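Local coordinates for hypothetical protein SPy0176 (Streptococcus pyogenes serotype M1, PDB 2OQT), which probably serves as the EIIA component of an ascorbate-specific phosphotransferase system, passing on phosphoryl groups during ascorbate uptake, at residues I35-V40 against V76-F81. Residues are numbered along the deposited sequence; the frame is centred on the assembly and turned at random.
Sequences IDSKAV and VNRNAF
Ala39 and Arg78 account for about half of the surface buried in this contact, in which the turn linking helix 23-36 to helix 42-55 meets the loop that leads into strand 80-86 of the mixed sheet of this type-2 EIIA domain. Here the chain leaves one helix, turns sharply and meets the loop ahead of strand 80-86 at a single beta bridge, Val40 with Val76. The bridge centres on the carbonyl of Ala39: Asn77 N donates to Ala39 O at 2.9 Å, nearly in line with the C=O bond, and Arg78 N adds a weak second bond at 3.5 Å to the same oxygen.

The packing is tight around the methyl of Ala39. Ala80 CB touches Ala39 CB at 3.7 Å, and two small side chains suit a place where the backbones come so close; Ala80 also rests on Leu34 of helix 23-36. Beside them, Val76 CG2 lies next to Val40 CG1 at 4.2 Å, the branched side chains pointing the same way, and Val40 packs onward against Val31 and Leu34.

Toward solvent the contact thins out. Asn77 is exposed and brings little beyond its backbone N-H, while the chain of Lys38 leads away from the partner loop. Arginine suits this border because its long chain can run past Ala39 and still deliver a polar end to the Ser37 carbonyl: in Arg78, CG stands anti to the backbone N (chi1 175°), and a bend at chi3 (87°) lays one face of the guanidinium against Ala39, offset toward its rim. Asn11 OD1 accepts from both Arg78 NH2 and Ser37 OG, tying both segments to the loop between helix 4-10 and strand 14-18. In the guanidinium plane, Arg78 NH2 donates to Ser37 O at 2.6 Å, approaching from 42° above the plane of that carbonyl.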
loop_
_atom_site.group_PDB
_atom_site.type_symbol
_atom_site.label_atom_id
_atom_site.label_comp_id
_atom_site.label_asym_id
_atom_site.label_seq_id
_atom_site.Cartn_x
_atom_site.Cartn_y
_atom_site.Cartn_z
ATOM N N ILE A 35 -3.099 -8.768 -7.672
ATOM C CA ILE A 35 -3.771 -9.891 -8.261
ATOM C C ILE A 35 -3.619 -9.750 -9.778
ATOM O O ILE A 35 -3.214 -10.667 -10.404
ATOM C CB ILE A 35 -5.242 -9.947 -7.816
ATOM C CG1 ILE A 35 -5.275 -10.370 -6.341
ATOM C CG2 ILE A 35 -6.000 -10.953 -8.718
ATOM C CD1 ILE A 35 -6.479 -9.892 -5.535
ATOM N N ASP A 36 -3.885 -8.565 -10.333
ATOM C CA ASP A 36 -3.475 -8.236 -11.709
ATOM C C ASP A 36 -2.074 -8.729 -12.118
ATOM O O ASP A 36 -1.907 -9.214 -13.230
ATOM C CB ASP A 36 -3.589 -6.726 -12.009
ATOM C CG ASP A 36 -5.060 -6.200 -11.959
ATOM O OD1 ASP A 36 -6.031 -6.987 -12.190
ATOM O OD2 ASP A 36 -5.230 -4.983 -11.688
ATOM N N SER A 37 -1.064 -8.591 -11.260
ATOM C CA SER A 37 0.290 -8.920 -11.666
ATOM C C SER A 37 0.635 -10.361 -11.272
ATOM O O SER A 37 1.787 -10.804 -11.375
ATOM C CB SER A 37 1.260 -7.920 -11.068
ATOM O OG SER A 37 1.289 -7.961 -9.632
ATOM N N LYS A 38 -0.396 -11.087 -10.865
ATOM C CA LYS A 38 -0.276 -12.413 -10.232
ATOM C C LYS A 38 0.730 -12.566 -9.053
ATOM O O LYS A 38 1.204 -13.674 -8.806
ATOM C CB LYS A 38 -0.091 -13.577 -11.250
ATOM C CG LYS A 38 -0.497 -13.381 -12.748
ATOM C CD LYS A 38 -1.999 -13.170 -13.017
ATOM C CE LYS A 38 -2.791 -14.486 -13.347
ATOM N NZ LYS A 38 -2.044 -15.584 -14.061
ATOM N N ALA A 39 1.010 -11.494 -8.294
ATOM C CA ALA A 39 1.879 -11.621 -7.097
ATOM C C ALA A 39 1.122 -12.277 -5.936
ATOM O O ALA A 39 1.719 -13.023 -5.166
ATOM C CB ALA A 39 2.445 -10.266 -6.669
ATOM N N VAL A 40 -0.184 -11.953 -5.821
ATOM C CA VAL A 40 -1.092 -12.532 -4.835
ATOM C C VAL A 40 -2.422 -12.986 -5.452
ATOM O O VAL A 40 -2.757 -12.663 -6.587
ATOM C CB VAL A 40 -1.402 -11.579 -3.635
ATOM C CG1 VAL A 40 -0.131 -10.963 -3.078
ATOM C CG2 VAL A 40 -2.443 -10.464 -4.011
ATOM N N VAL A 76 -0.007 -15.501 -1.211
ATOM C CA VAL A 76 1.201 -14.782 -1.654
ATOM C C VAL A 76 2.193 -15.651 -2.400
ATOM O O VAL A 76 2.668 -16.621 -1.847
ATOM C CB VAL A 76 1.918 -14.082 -0.435
ATOM C CG1 VAL A 76 3.167 -13.332 -0.898
ATOM C CG2 VAL A 76 0.957 -13.128 0.322
ATOM N N ASN A 77 2.529 -15.348 -3.657
ATOM C CA ASN A 77 3.563 -16.163 -4.345
ATOM C C ASN A 77 4.917 -15.466 -4.382
ATOM O O ASN A 77 5.975 -16.136 -4.477
ATOM C CB ASN A 77 3.127 -16.693 -5.739
ATOM C CG ASN A 77 4.158 -17.741 -6.374
ATOM O OD1 ASN A 77 4.504 -18.825 -5.797
ATOM N ND2 ASN A 77 4.627 -17.408 -7.570
ATOM N N ARG A 78 4.877 -14.140 -4.232
ATOM C CA ARG A 78 5.982 -13.275 -4.566
ATOM C C ARG A 78 5.901 -11.964 -3.782
ATOM O O ARG A 78 4.808 -11.343 -3.673
ATOM C CB ARG A 78 5.906 -12.975 -6.066
ATOM C CG ARG A 78 6.925 -11.976 -6.612
ATOM C CD ARG A 78 6.889 -11.963 -8.145
ATOM N NE ARG A 78 5.905 -11.045 -8.747
ATOM C CZ ARG A 78 4.874 -11.425 -9.515
ATOM N NH1 ARG A 78 4.633 -12.717 -9.734
ATOM N NH2 ARG A 78 4.055 -10.504 -10.045
ATOM N N ASN A 79 7.056 -11.542 -3.241
ATOM C CA ASN A 79 7.161 -10.210 -2.627
ATOM C C ASN A 79 6.860 -9.096 -3.638
ATOM O O ASN A 79 7.340 -9.102 -4.810
ATOM C CB ASN A 79 8.501 -9.980 -1.939
ATOM C CG ASN A 79 8.870 -11.078 -0.923
ATOM O OD1 ASN A 79 10.049 -11.293 -0.693
ATOM N ND2 ASN A 79 7.886 -11.785 -0.346
ATOM N N ALA A 80 6.036 -8.156 -3.184
ATOM C CA ALA A 80 5.459 -7.131 -4.053
ATOM C C ALA A 80 4.980 -6.003 -3.193
ATOM O O ALA A 80 4.743 -6.183 -1.985
ATOM C CB ALA A 80 4.287 -7.698 -4.838
ATOM N N PHE A 81 4.905 -4.840 -3.830
ATOM C CA PHE A 81 4.257 -3.666 -3.319
ATOM C C PHE A 81 3.264 -3.251 -4.382
ATOM O O PHE A 81 3.499 -3.470 -5.583
ATOM C CB PHE A 81 5.210 -2.494 -3.146
ATOM C CG PHE A 81 6.170 -2.609 -1.973
ATOM C CD1 PHE A 81 5.712 -2.484 -0.646
ATOM C CD2 PHE A 81 7.556 -2.771 -2.201
ATOM C CE1 PHE A 81 6.632 -2.555 0.444
ATOM C CE2 PHE A 81 8.477 -2.846 -1.137
ATOM C CZ PHE A 81 8.012 -2.733 0.195
#